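Local coordinates for protein cAMP factor (Mobiluncus curtisii, PDB 6JLC) that probably forms pores in host-cell membranes, acting as a co-haemolytic toxin of a bacterium associated with bacterial vaginosis, at residues A[30-35]-A[151-156]; A[75-80]-A[126-131]; A[94-99]-A[140-145]. One frame throughout, in Å; residues are numbered along the deposited sequence.

Interaction 1 (A[30-35]-A[151-156])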
ATOM      1  N   SER A  30      -4.379  -2.815  -3.055  1.00 39.84           N
ATOM      2  CA  SER A  30      -4.787  -4.206  -3.213  1.00 45.40           C
ATOM      3  C   SER A  30      -4.404  -5.040  -1.993  1.00 45.95           C
ATOM      4  O   SER A  30      -5.172  -5.902  -1.554  1.00 47.96           O
ATOM      5  CB  SER A  30      -4.147  -4.773  -4.481  1.00 46.28           C
ATOM      6  OG  SER A  30      -4.002  -6.174  -4.405  1.00 64.41           O
ATOM      7  N   GLU A  31      -3.225  -4.788  -1.424  1.00 39.03           N
ATOM      8  CA  GLU A  31      -2.762  -5.596  -0.301  1.00 43.64           C
ATOM      9  C   GLU A  31      -3.297  -5.107   1.040  1.00 44.91           C
ATOM     10  O   GLU A  31      -3.393  -5.897   1.988  1.00 42.62           O
ATOM     11  CB  GLU A  31      -1.234  -5.616  -0.269  1.00 50.08           C
ATOM     12  CG  GLU A  31      -0.607  -6.542  -1.283  1.00 60.75           C
ATOM     13  CD  GLU A  31       0.820  -6.151  -1.591  1.00 73.82           C
ATOM     14  OE1 GLU A  31       1.281  -5.129  -1.038  1.00 76.56           O
ATOM     15  OE2 GLU A  31       1.485  -6.869  -2.370  1.00 79.52           O
ATOM     16  N   GLU A  32      -3.628  -3.818   1.164  1.00 34.46           N
ATOM     17  CA  GLU A  32      -4.034  -3.249   2.446  1.00 38.31           C
ATOM     18  C   GLU A  32      -5.268  -2.365   2.254  1.00 43.51           C
ATOM     19  O   GLU A  32      -5.239  -1.170   2.535  1.00 36.41           O
ATOM     20  CB  GLU A  32      -2.874  -2.464   3.068  1.00 33.90           C
ATOM     21  CG  GLU A  32      -1.547  -3.255   3.084  1.00 42.34           C
ATOM     22  CD  GLU A  32      -0.694  -2.999   4.318  1.00 48.76           C
ATOM     23  OE1 GLU A  32       0.466  -2.558   4.167  1.00 46.76           O
ATOM     24  OE2 GLU A  32      -1.186  -3.236   5.444  1.00 47.09           O
ATOM     25  N   PRO A  33      -6.385  -2.956   1.805  1.00 46.11           N
ATOM     26  CA  PRO A  33      -7.540  -2.121   1.397  1.00 42.89           C
ATOM     27  C   PRO A  33      -8.153  -1.302   2.517  1.00 38.80           C
ATOM     28  O   PRO A  33      -8.762  -0.257   2.245  1.00 43.33           O
ATOM     29  CB  PRO A  33      -8.541  -3.157   0.860  1.00 41.37           C
ATOM     30  CG  PRO A  33      -8.162  -4.439   1.542  1.00 41.32           C
ATOM     31  CD  PRO A  33      -6.661  -4.397   1.651  1.00 42.64           C
ATOM     32  N   LYS A  34      -8.040  -1.749   3.763  1.00 36.27           N
ATOM     33  CA  LYS A  34      -8.609  -1.034   4.894  1.00 42.97           C
ATOM     34  C   LYS A  34      -7.612  -0.079   5.544  1.00 47.07           C
ATOM     35  O   LYS A  34      -7.895   0.447   6.625  1.00 47.70           O
ATOM     36  CB  LYS A  34      -9.143  -2.031   5.927  1.00 42.42           C
ATOM     37  CG  LYS A  34     -10.343  -2.861   5.453  1.00 48.06           C
ATOM     38  CD  LYS A  34     -10.704  -3.922   6.497  1.00 57.43           C
ATOM     39  CE  LYS A  34     -12.008  -4.636   6.165  1.00 62.61           C
ATOM     40  NZ  LYS A  34     -12.325  -5.688   7.180  1.00 66.38           N
ATOM     41  N   ALA A  35      -6.457   0.156   4.914  1.00 40.55           N
ATOM     42  CA  ALA A  35      -5.457   1.042   5.498  1.00 38.43           C
ATOM     43  C   ALA A  35      -6.028   2.436   5.715  1.00 37.34           C
ATOM     44  O   ALA A  35      -6.861   2.917   4.945  1.00 39.48           O
ATOM     45  CB  ALA A  35      -4.215   1.110   4.617  1.00 34.74           C
ATOM     46  N   THR A 151      -3.052  -4.639  14.460  1.00 30.61           N
ATOM     47  CA  THR A 151      -3.575  -3.622  13.567  1.00 29.90           C
ATOM     48  C   THR A 151      -3.953  -4.267  12.235  1.00 36.13           C
ATOM     49  O   THR A 151      -3.653  -5.435  11.971  1.00 34.25           O
ATOM     50  CB  THR A 151      -2.537  -2.530  13.342  1.00 29.67           C
ATOM     51  OG1 THR A 151      -1.377  -3.122  12.728  1.00 33.57           O
ATOM     52  CG2 THR A 151      -2.139  -1.875  14.673  1.00 26.65           C
ATOM     53  N   ILE A 152      -4.611  -3.491  11.373  1.00 37.24           N
ATOM     54  CA  ILE A 152      -4.912  -4.023  10.045  1.00 35.44           C
ATOM     55  C   ILE A 152      -3.630  -4.275   9.258  1.00 29.10           C
ATOM     56  O   ILE A 152      -3.602  -5.125   8.362  1.00 30.15           O
ATOM     57  CB  ILE A 152      -5.853  -3.076   9.284  1.00 41.89           C
ATOM     58  CG1 ILE A 152      -5.091  -1.810   8.955  1.00 49.09           C
ATOM     59  CG2 ILE A 152      -7.092  -2.762  10.099  1.00 45.57           C
ATOM     60  CD1 ILE A 152      -5.335  -1.392   7.607  1.00 57.00           C
ATOM     61  N   TYR A 153      -2.547  -3.557   9.577  1.00 26.69           N
ATOM     62  CA  TYR A 153      -1.284  -3.774   8.874  1.00 28.62           C
ATOM     63  C   TYR A 153      -0.688  -5.137   9.215  1.00 29.60           C
ATOM     64  O   TYR A 153      -0.174  -5.829   8.332  1.00 29.10           O
ATOM     65  CB  TYR A 153      -0.312  -2.632   9.191  1.00 28.95           C
ATOM     66  CG  TYR A 153      -1.039  -1.327   8.992  1.00 30.00           C
ATOM     67  CD1 TYR A 153      -1.160  -0.779   7.721  1.00 36.22           C
ATOM     68  CD2 TYR A 153      -1.693  -0.702  10.049  1.00 34.17           C
ATOM     69  CE1 TYR A 153      -1.878   0.392   7.519  1.00 34.82           C
ATOM     70  CE2 TYR A 153      -2.415   0.461   9.854  1.00 37.37           C
ATOM     71  CZ  TYR A 153      -2.498   1.006   8.587  1.00 38.55           C
ATOM     72  OH  TYR A 153      -3.208   2.174   8.392  1.00 36.32           O
ATOM     73  N   VAL A 154      -0.780  -5.549  10.481  1.00 27.18           N
ATOM     74  CA  VAL A 154      -0.336  -6.888  10.869  1.00 30.71           C
ATOM     75  C   VAL A 154      -1.267  -7.945  10.282  1.00 26.78           C
ATOM     76  O   VAL A 154      -0.816  -8.982   9.780  1.00 29.03           O
ATOM     77  CB  VAL A 154      -0.247  -6.994  12.407  1.00 28.38           C
ATOM     78  CG1 VAL A 154       0.006  -8.448  12.843  1.00 28.38           C
ATOM     79  CG2 VAL A 154       0.863  -6.104  12.937  1.00 28.17           C
ATOM     80  N   LYS A 155      -2.579  -7.709  10.363  1.00 26.22           N
ATOM     81  CA  LYS A 155      -3.557  -8.603   9.742  1.00 30.54           C
ATOM     82  C   LYS A 155      -3.315  -8.751   8.246  1.00 36.39           C
ATOM     83  O   LYS A 155      -3.541  -9.831   7.684  1.00 30.13           O
ATOM     84  CB  LYS A 155      -4.975  -8.084   9.992  1.00 31.77           C
ATOM     85  CG  LYS A 155      -5.554  -8.449  11.357  1.00 36.60           C
ATOM     86  CD  LYS A 155      -5.778  -9.953  11.473  1.00 33.08           C
ATOM     87  CE  LYS A 155      -6.395 -10.349  12.816  1.00 35.86           C
ATOM     88  NZ  LYS A 155      -7.837  -9.976  12.857  1.00 32.26           N
ATOM     89  N   ASP A 156      -2.865  -7.682   7.578  1.00 29.50           N
ATOM     90  CA  ASP A 156      -2.573  -7.792   6.152  1.00 29.54           C
ATOM     91  C   ASP A 156      -1.369  -8.689   5.892  1.00 31.37           C
ATOM     92  O   ASP A 156      -1.335  -9.385   4.874  1.00 31.05           O
ATOM     93  CB  ASP A 156      -2.369  -6.401   5.545  1.00 36.01           C
ATOM     94  CG  ASP A 156      -3.675  -5.584   5.492  1.00 48.21           C
ATOM     95  OD1 ASP A 156      -4.766  -6.194   5.471  1.00 48.21           O
ATOM     96  OD2 ASP A 156      -3.618  -4.332   5.480  1.00 45.42           O
TER
HETATM   97  O   HOH W   1      -2.035  -8.287   2.382  1.00 48.35           O
HETATM   98  O   HOH W   2      -6.715  -4.049   4.830  1.00 40.03           O
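Glu32 and Asp156 bring two acid groups together, nearly perpendicular: Glu32 OE2 lies 2.7 Å from Asp156 OD2, with the carboxylate planes 86° apart. A separation this short makes it likely that one group carries a proton, its acidity probably lowered by the neighbouring charge.

Two waters supply the clear polar links. One donates to Glu31 O and to Asp156 O, 2.8 Å from each. The other accepts from Lys34 N at 2.9 Å and donates to Asp156 OD1 at 3.0 Å, so the turn 32-35, a type I beta turn, is tied to the N-terminal part of helix 152-173.

The apolar part rests on Ala35. Ile152 directs CD1 at it, 4.1 Å from Ala35 CB, with chi2 at an unstaggered 136°; CD1 comes still nearer Ala35 CA, so its placement looks strained. Beside it, Ala35 CB meets Tyr153 CE1 at 3.8 Å.

Neighbouring elements complete the joint. Tyr153 OH bonds to Asp36, its ring stacks with His100 of helix 97-114 and meets Trp37, and Arg93 bonds to Tyr153 O. The contact thus joins the C-terminal end of helix 8-31 to the start of helix 152-173.

Interaction 2 (A[75-80]-A[126-131])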
ATOM      1  N   THR A  75       2.343  17.513  -9.442  1.00 23.17           N
ATOM      2  CA  THR A  75       3.086  16.319  -9.841  1.00 22.52           C
ATOM      3  C   THR A  75       3.992  15.849  -8.714  1.00 24.99           C
ATOM      4  O   THR A  75       3.982  14.669  -8.343  1.00 24.35           O
ATOM      5  CB  THR A  75       3.904  16.609 -11.107  1.00 25.91           C
ATOM      6  OG1 THR A  75       3.014  16.877 -12.202  1.00 25.55           O
ATOM      7  CG2 THR A  75       4.796  15.436 -11.460  1.00 27.17           C
ATOM      8  N   HIS A  76       4.792  16.764  -8.156  1.00 24.00           N
ATOM      9  CA  HIS A  76       5.675  16.393  -7.055  1.00 26.56           C
ATOM     10  C   HIS A  76       4.894  15.853  -5.865  1.00 22.33           C
ATOM     11  O   HIS A  76       5.358  14.931  -5.187  1.00 23.15           O
ATOM     12  CB  HIS A  76       6.536  17.581  -6.633  1.00 26.08           C
ATOM     13  CG  HIS A  76       7.443  18.054  -7.723  1.00 32.79           C
ATOM     14  ND1 HIS A  76       7.683  19.391  -7.975  1.00 36.94           N
ATOM     15  CD2 HIS A  76       8.128  17.367  -8.667  1.00 32.30           C
ATOM     16  CE1 HIS A  76       8.503  19.500  -9.004  1.00 38.82           C
ATOM     17  NE2 HIS A  76       8.783  18.286  -9.449  1.00 37.20           N
ATOM     18  N   LEU A  77       3.705  16.403  -5.594  1.00 23.34           N
ATOM     19  CA  LEU A  77       2.948  15.930  -4.434  1.00 19.61           C
ATOM     20  C   LEU A  77       2.395  14.519  -4.659  1.00 24.51           C
ATOM     21  O   LEU A  77       2.434  13.677  -3.750  1.00 23.73           O
ATOM     22  CB  LEU A  77       1.828  16.915  -4.091  1.00 22.35           C
ATOM     23  CG  LEU A  77       0.955  16.584  -2.864  1.00 24.24           C
ATOM     24  CD1 LEU A  77       1.785  16.314  -1.604  1.00 22.70           C
ATOM     25  CD2 LEU A  77      -0.002  17.753  -2.602  1.00 25.68           C
ATOM     26  N   ILE A  78       1.883  14.231  -5.860  1.00 22.34           N
ATOM     27  CA  ILE A  78       1.439  12.865  -6.132  1.00 22.64           C
ATOM     28  C   ILE A  78       2.598  11.889  -5.983  1.00 24.93           C
ATOM     29  O   ILE A  78       2.449  10.819  -5.377  1.00 24.27           O
ATOM     30  CB  ILE A  78       0.777  12.777  -7.520  1.00 19.86           C
ATOM     31  CG1 ILE A  78      -0.553  13.540  -7.471  1.00 24.68           C
ATOM     32  CG2 ILE A  78       0.518  11.321  -7.893  1.00 25.26           C
ATOM     33  CD1 ILE A  78      -1.413  13.409  -8.694  1.00 33.75           C
ATOM     34  N   VAL A  79       3.782  12.252  -6.491  1.00 22.97           N
ATOM     35  CA  VAL A  79       4.942  11.373  -6.349  1.00 21.42           C
ATOM     36  C   VAL A  79       5.261  11.159  -4.878  1.00 26.73           C
ATOM     37  O   VAL A  79       5.548  10.040  -4.440  1.00 23.74           O
ATOM     38  CB  VAL A  79       6.143  11.952  -7.121  1.00 23.27           C
ATOM     39  CG1 VAL A  79       7.442  11.257  -6.723  1.00 29.52           C
ATOM     40  CG2 VAL A  79       5.880  11.854  -8.625  1.00 22.98           C
ATOM     41  N   GLU A  80       5.181  12.233  -4.086  1.00 24.50           N
ATOM     42  CA  GLU A  80       5.490  12.144  -2.665  1.00 23.39           C
ATOM     43  C   GLU A  80       4.485  11.273  -1.931  1.00 23.13           C
ATOM     44  O   GLU A  80       4.855  10.548  -0.999  1.00 26.28           O
ATOM     45  CB  GLU A  80       5.506  13.541  -2.043  1.00 21.86           C
ATOM     46  CG  GLU A  80       6.213  13.575  -0.684  1.00 27.86           C
ATOM     47  CD  GLU A  80       7.710  13.367  -0.837  1.00 33.39           C
ATOM     48  OE1 GLU A  80       8.244  13.755  -1.898  1.00 31.35           O
ATOM     49  OE2 GLU A  80       8.352  12.836   0.095  1.00 31.23           O
ATOM     50  N   ASP A 126       3.845  22.739   0.848  1.00 22.04           N
ATOM     51  CA  ASP A 126       3.749  22.498   2.285  1.00 25.40           C
ATOM     52  C   ASP A 126       3.196  21.101   2.576  1.00 23.99           C
ATOM     53  O   ASP A 126       3.550  20.496   3.597  1.00 26.43           O
ATOM     54  CB  ASP A 126       2.893  23.581   2.946  1.00 25.24           C
ATOM     55  CG  ASP A 126       3.626  24.919   3.058  1.00 33.19           C
ATOM     56  OD1 ASP A 126       4.854  24.967   2.825  1.00 30.42           O
ATOM     57  OD2 ASP A 126       2.970  25.927   3.367  1.00 30.04           O
ATOM     58  N   SER A 127       2.340  20.573   1.701  1.00 22.22           N
ATOM     59  CA  SER A 127       1.885  19.189   1.863  1.00 22.56           C
ATOM     60  C   SER A 127       3.034  18.201   1.698  1.00 26.89           C
ATOM     61  O   SER A 127       3.120  17.207   2.432  1.00 25.97           O
ATOM     62  CB  SER A 127       0.765  18.869   0.870  1.00 22.11           C
ATOM     63  OG  SER A 127      -0.350  19.718   1.106  1.00 26.62           O
ATOM     64  N   ILE A 128       3.917  18.440   0.720  1.00 26.29           N
ATOM     65  CA  ILE A 128       5.105  17.603   0.571  1.00 26.53           C
ATOM     66  C   ILE A 128       5.923  17.630   1.860  1.00 29.31           C
ATOM     67  O   ILE A 128       6.352  16.585   2.366  1.00 26.14           O
ATOM     68  CB  ILE A 128       5.930  18.065  -0.645  1.00 27.57           C
ATOM     69  CG1 ILE A 128       5.154  17.776  -1.937  1.00 25.89           C
ATOM     70  CG2 ILE A 128       7.295  17.393  -0.660  1.00 27.19           C
ATOM     71  CD1 ILE A 128       5.778  18.364  -3.194  1.00 26.99           C
ATOM     72  N   SER A 129       6.136  18.821   2.420  1.00 26.18           N
ATOM     73  CA  SER A 129       6.893  18.923   3.663  1.00 24.76           C
ATOM     74  C   SER A 129       6.185  18.198   4.803  1.00 29.39           C
ATOM     75  O   SER A 129       6.837  17.581   5.659  1.00 30.47           O
ATOM     76  CB  SER A 129       7.109  20.395   4.022  1.00 31.07           C
ATOM     77  OG  SER A 129       7.939  21.013   3.056  1.00 32.97           O
ATOM     78  N   ASP A 130       4.851  18.256   4.831  1.00 26.94           N
ATOM     79  CA  ASP A 130       4.119  17.633   5.931  1.00 28.99           C
ATOM     80  C   ASP A 130       4.166  16.112   5.839  1.00 27.33           C
ATOM     81  O   ASP A 130       4.247  15.429   6.865  1.00 25.79           O
ATOM     82  CB  ASP A 130       2.676  18.111   5.940  1.00 26.28           C
ATOM     83  CG  ASP A 130       1.866  17.481   7.057  1.00 34.37           C
ATOM     84  OD1 ASP A 130       2.126  17.806   8.237  1.00 35.97           O
ATOM     85  OD2 ASP A 130       0.965  16.667   6.756  1.00 33.71           O
ATOM     86  N   LEU A 131       4.078  15.561   4.626  1.00 24.18           N
ATOM     87  CA  LEU A 131       4.248  14.119   4.480  1.00 22.96           C
ATOM     88  C   LEU A 131       5.613  13.675   5.002  1.00 25.64           C
ATOM     89  O   LEU A 131       5.714  12.678   5.726  1.00 27.54           O
ATOM     90  CB  LEU A 131       4.079  13.716   3.020  1.00 23.19           C
ATOM     91  CG  LEU A 131       2.672  13.797   2.434  1.00 21.72           C
ATOM     92  CD1 LEU A 131       2.732  13.762   0.892  1.00 21.69           C
ATOM     93  CD2 LEU A 131       1.806  12.648   2.969  1.00 22.64           C
TER
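Leu77 and Ile128 form the tight centre of this contact between two nearly parallel helix segments, whose axes approach to 9.4 Å at a crossing angle of 16°. Leu77 swings its CG away from its own backbone N (chi1 -178°), which carries the branched end across the gap. There CD1 packs against Ile128 CG1 at 3.7 Å, the two side chains sliding past each other in opposite directions, and against Leu131 CD1, also at 3.7 Å, with those side chains at about a right angle. Both Leu77 methyls also touch Ser127 CB, while the Ser127 hydroxyl turns back to Gln123 O in its own helix. Glu80 extends this packed part: its bent chain lays CG on Leu131 CD1 at 3.8 Å and brings OE1 to 4.0 Å from Ile128 CG2. The buried carboxylate is satisfied by a salt bridge from OE2 to Arg132, so a charged group closes the row of aliphatic contacts.

Toward solvent the packing is thinner. His76 offers only CB, 3.6 Å from Ile128 CD1, and its exposed imidazole leads away from the partner helix.

Helix 97-114 lies against both segments, touching Leu77 through Val114, Ser127 through Arg113 and Leu131 through Ser106 and Val107. Thr75 and Ile78, which point away from segment 126-131, pack on helix 41-59, and Thr75 also reaches helix 8-31. Helix 68-91 is thus packed on both sides, while helix 121-139, with Asp126 and Ser129 exposed, lies at the edge of the bundle.

Interaction 3 (A[94-99]-A[140-145])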
ATOM      1  N   TYR A  94       4.741  -2.856  12.012  1.00 27.22           N
ATOM      2  CA  TYR A  94       4.549  -3.204  13.414  1.00 31.39           C
ATOM      3  C   TYR A  94       4.500  -1.986  14.328  1.00 32.74           C
ATOM      4  O   TYR A  94       4.647  -2.131  15.547  1.00 32.58           O
ATOM      5  CB  TYR A  94       5.650  -4.162  13.879  1.00 29.47           C
ATOM      6  CG  TYR A  94       5.408  -5.576  13.418  1.00 30.27           C
ATOM      7  CD1 TYR A  94       5.800  -5.989  12.151  1.00 33.46           C
ATOM      8  CD2 TYR A  94       4.743  -6.488  14.231  1.00 32.07           C
ATOM      9  CE1 TYR A  94       5.569  -7.301  11.713  1.00 35.25           C
ATOM     10  CE2 TYR A  94       4.498  -7.799  13.797  1.00 31.31           C
ATOM     11  CZ  TYR A  94       4.917  -8.194  12.541  1.00 38.97           C
ATOM     12  OH  TYR A  94       4.682  -9.481  12.107  1.00 37.97           O
ATOM     13  N   LYS A  95       4.306  -0.789  13.776  1.00 29.88           N
ATOM     14  CA  LYS A  95       4.192   0.378  14.637  1.00 27.31           C
ATOM     15  C   LYS A  95       2.816   0.420  15.297  1.00 26.85           C
ATOM     16  O   LYS A  95       1.844  -0.157  14.803  1.00 30.61           O
ATOM     17  CB  LYS A  95       4.429   1.673  13.840  1.00 29.01           C
ATOM     18  CG  LYS A  95       5.872   1.859  13.379  1.00 31.69           C
ATOM     19  CD  LYS A  95       6.783   2.099  14.572  1.00 32.75           C
ATOM     20  CE  LYS A  95       8.244   2.125  14.148  1.00 35.32           C
ATOM     21  NZ  LYS A  95       9.117   2.245  15.355  1.00 39.19           N
ATOM     22  N   ILE A  96       2.740   1.133  16.421  1.00 27.83           N
ATOM     23  CA  ILE A  96       1.462   1.305  17.088  1.00 30.36           C
ATOM     24  C   ILE A  96       0.475   2.009  16.147  1.00 28.78           C
ATOM     25  O   ILE A  96       0.858   2.682  15.178  1.00 29.33           O
ATOM     26  CB  ILE A  96       1.623   2.089  18.400  1.00 34.41           C
ATOM     27  CG1 ILE A  96       2.376   3.407  18.158  1.00 31.19           C
ATOM     28  CG2 ILE A  96       2.323   1.222  19.444  1.00 36.31           C
ATOM     29  CD1 ILE A  96       2.398   4.327  19.366  1.00 30.16           C
ATOM     30  N   GLN A  97      -0.815   1.841  16.442  1.00 27.70           N
ATOM     31  CA  GLN A  97      -1.851   2.367  15.555  1.00 28.93           C
ATOM     32  C   GLN A  97      -1.759   3.885  15.419  1.00 31.48           C
ATOM     33  O   GLN A  97      -2.066   4.430  14.349  1.00 32.51           O
ATOM     34  CB  GLN A  97      -3.229   1.931  16.066  1.00 34.98           C
ATOM     35  CG  GLN A  97      -4.421   2.460  15.273  1.00 33.93           C
ATOM     36  CD  GLN A  97      -4.452   1.975  13.830  1.00 38.98           C
ATOM     37  OE1 GLN A  97      -3.792   0.994  13.469  1.00 38.58           O
ATOM     38  NE2 GLN A  97      -5.241   2.653  12.997  1.00 38.41           N
ATOM     39  N   LYS A  98      -1.294   4.572  16.473  1.00 31.78           N
ATOM     40  CA  LYS A  98      -1.163   6.030  16.451  1.00 31.15           C
ATOM     41  C   LYS A  98      -0.278   6.501  15.303  1.00 32.07           C
ATOM     42  O   LYS A  98      -0.550   7.541  14.688  1.00 27.81           O
ATOM     43  CB  LYS A  98      -0.600   6.512  17.788  1.00 34.66           C
ATOM     44  CG  LYS A  98      -0.494   8.016  17.978  1.00 40.88           C
ATOM     45  CD  LYS A  98       0.357   8.311  19.219  1.00 45.00           C
ATOM     46  CE  LYS A  98       0.121   9.706  19.774  1.00 57.66           C
ATOM     47  NZ  LYS A  98       0.919  10.754  19.085  1.00 62.74           N
ATOM     48  N   ALA A  99       0.794   5.754  15.003  1.00 28.06           N
ATOM     49  CA  ALA A  99       1.643   6.110  13.871  1.00 28.89           C
ATOM     50  C   ALA A  99       0.852   6.099  12.569  1.00 30.09           C
ATOM     51  O   ALA A  99       1.017   6.986  11.725  1.00 29.24           O
ATOM     52  CB  ALA A  99       2.841   5.157  13.781  1.00 28.24           C
ATOM     53  N   THR A 140       9.721   7.019  14.588  1.00 35.74           N
ATOM     54  CA  THR A 140      10.308   6.869  15.908  1.00 43.20           C
ATOM     55  C   THR A 140       9.295   6.432  16.954  1.00 39.01           C
ATOM     56  O   THR A 140       9.662   6.291  18.122  1.00 38.77           O
ATOM     57  CB  THR A 140      10.950   8.191  16.357  1.00 39.71           C
ATOM     58  OG1 THR A 140       9.927   9.054  16.877  1.00 44.79           O
ATOM     59  CG2 THR A 140      11.645   8.885  15.198  1.00 42.63           C
ATOM     60  N   TYR A 141       8.028   6.254  16.583  1.00 33.51           N
ATOM     61  CA  TYR A 141       7.054   5.800  17.562  1.00 31.05           C
ATOM     62  C   TYR A 141       7.362   4.364  17.967  1.00 31.03           C
ATOM     63  O   TYR A 141       8.065   3.631  17.267  1.00 32.81           O
ATOM     64  CB  TYR A 141       5.629   5.887  17.012  1.00 36.32           C
ATOM     65  CG  TYR A 141       5.051   7.291  16.945  1.00 29.63           C
ATOM     66  CD1 TYR A 141       5.811   8.404  17.279  1.00 31.40           C
ATOM     67  CD2 TYR A 141       3.733   7.492  16.538  1.00 30.96           C
ATOM     68  CE1 TYR A 141       5.272   9.678  17.202  1.00 36.95           C
ATOM     69  CE2 TYR A 141       3.185   8.763  16.458  1.00 29.59           C
ATOM     70  CZ  TYR A 141       3.955   9.851  16.789  1.00 33.31           C
ATOM     71  OH  TYR A 141       3.400  11.109  16.708  1.00 34.95           O
ATOM     72  N   ARG A 142       6.849   3.948  19.084  1.00 31.61           N
ATOM     73  CA  ARG A 142       7.135   2.610  19.501  1.00 38.24           C
ATOM     74  C   ARG A 142       6.434   1.550  18.726  1.00 41.74           C
ATOM     75  O   ARG A 142       5.468   1.785  18.064  1.00 36.04           O
ATOM     76  CB  ARG A 142       6.886   2.412  20.965  1.00 44.52           C
ATOM     77  CG  ARG A 142       5.516   2.688  21.472  1.00 59.51           C
ATOM     78  CD  ARG A 142       5.614   3.510  22.754  1.00 72.92           C
ATOM     79  NE  ARG A 142       4.317   3.990  23.222  1.00 80.03           N
ATOM     80  CZ  ARG A 142       3.250   3.213  23.359  1.00 87.56           C
ATOM     81  NH1 ARG A 142       3.329   1.933  23.078  1.00 87.61           N
ATOM     82  NH2 ARG A 142       2.115   3.718  23.787  1.00 89.35           N
ATOM     83  N   ASP A 143       6.962   0.357  18.827  1.00 37.91           N
ATOM     84  CA  ASP A 143       6.330  -0.764  18.156  1.00 36.78           C
ATOM     85  C   ASP A 143       5.209  -1.342  19.015  1.00 27.15           C
ATOM     86  O   ASP A 143       5.184  -1.189  20.242  1.00 31.30           O
ATOM     87  CB  ASP A 143       7.351  -1.859  17.858  1.00 49.17           C
ATOM     88  CG  ASP A 143       8.532  -1.348  17.069  1.00 64.67           C
ATOM     89  OD1 ASP A 143       8.306  -0.541  16.143  1.00 63.54           O
ATOM     90  OD2 ASP A 143       9.679  -1.755  17.372  1.00 68.58           O
ATOM     91  N   LEU A 144       4.283  -2.025  18.349  1.00 26.42           N
ATOM     92  CA  LEU A 144       3.287  -2.830  19.040  1.00 27.84           C
ATOM     93  C   LEU A 144       3.964  -3.810  19.984  1.00 32.30           C
ATOM     94  O   LEU A 144       5.029  -4.345  19.679  1.00 29.78           O
ATOM     95  CB  LEU A 144       2.448  -3.615  18.025  1.00 26.99           C
ATOM     96  CG  LEU A 144       1.497  -2.827  17.111  1.00 30.67           C
ATOM     97  CD1 LEU A 144       1.089  -3.645  15.878  1.00 29.07           C
ATOM     98  CD2 LEU A 144       0.272  -2.405  17.903  1.00 27.79           C
ATOM     99  N   LYS A 145       3.340  -4.050  21.133  1.00 30.86           N
ATOM    100  CA  LYS A 145       3.696  -5.226  21.916  1.00 33.07           C
ATOM    101  C   LYS A 145       3.028  -6.444  21.298  1.00 28.51           C
ATOM    102  O   LYS A 145       1.967  -6.344  20.672  1.00 27.32           O
ATOM    103  CB  LYS A 145       3.258  -5.088  23.375  1.00 34.96           C
ATOM    104  CG  LYS A 145       3.891  -3.943  24.144  1.00 41.56           C
ATOM    105  CD  LYS A 145       3.298  -3.863  25.542  1.00 51.93           C
ATOM    106  CE  LYS A 145       3.921  -2.750  26.354  1.00 62.95           C
ATOM    107  NZ  LYS A 145       3.999  -1.495  25.560  1.00 66.48           N
TER
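Lys95 and Asp143 form a single beta bridge, their CA atoms 4.3 Å apart, flanked by Leu144 N donating to Tyr94 O (2.8 Å, nearly straight at 166°) and Ile96 N donating to Arg142 O (3.3 Å), the bond pattern of an antiparallel, non-hydrogen-bonded pair.

Lys95 starts out pointing away from the partner, but the chain bends at chi2 (-68°) and returns NZ to it. NZ donates to Tyr141 O at 2.6 Å, almost head-on to the carbonyl, and forms a salt bridge with Asp143 OD1 at 3.0 Å, meeting the syn side of the carboxylate from 34° out of its plane. A weak bond to Ser139 O adds a third oxygen.

The other side chains pack along the strip. Tyr141 and Ala99 are an apolar pair, CD2 lying 3.7 Å from Ala99 CB, and the Lys98 chain crosses the ring at about a right angle; Lys98 NZ and Tyr141 OH both bind the Glu102 carboxylate. Ile96 CD1 lies 4.2 Å above the guanidinium plane of the poorly ordered Arg142, over its centre. Leu144 packs CG on Lys95 O at 3.5 Å.

The chemistry is therefore layered: two backbone bonds fix the alignment, and one ammonium group binds a carbonyl and a carboxylate, with a second carbonyl held weakly. Because it grips both backbone and side chain, this lysine probably pins the loop after helix 121-139 to the linker that leads into helix 97-114 at the protein surface.

Interactions 1 and 3 adjoin, with centres 15 Å apart: Thr151 and Val154 pack on Leu144, and Thr151 and Tyr153 on Gln97. Interaction 2 stands apart, its centre 23 Å from interaction 1 and 24 Å from interaction 3, without touching either. Along the chain, interactions 2 and 3 alternate their segments, and both are nested within the loop closed by interaction 1. Interaction 2 holds helices 68-91 and 121-139 together within the five-helix bundle, whereas 1 and 3 gather at its end, where the chain passes into helices 152-173, 179-197 and 203-222. Such a junction is consistent with the two-domain, five-plus-three-helix architecture of CAMP factors, and probably influences the relative placement of the domains.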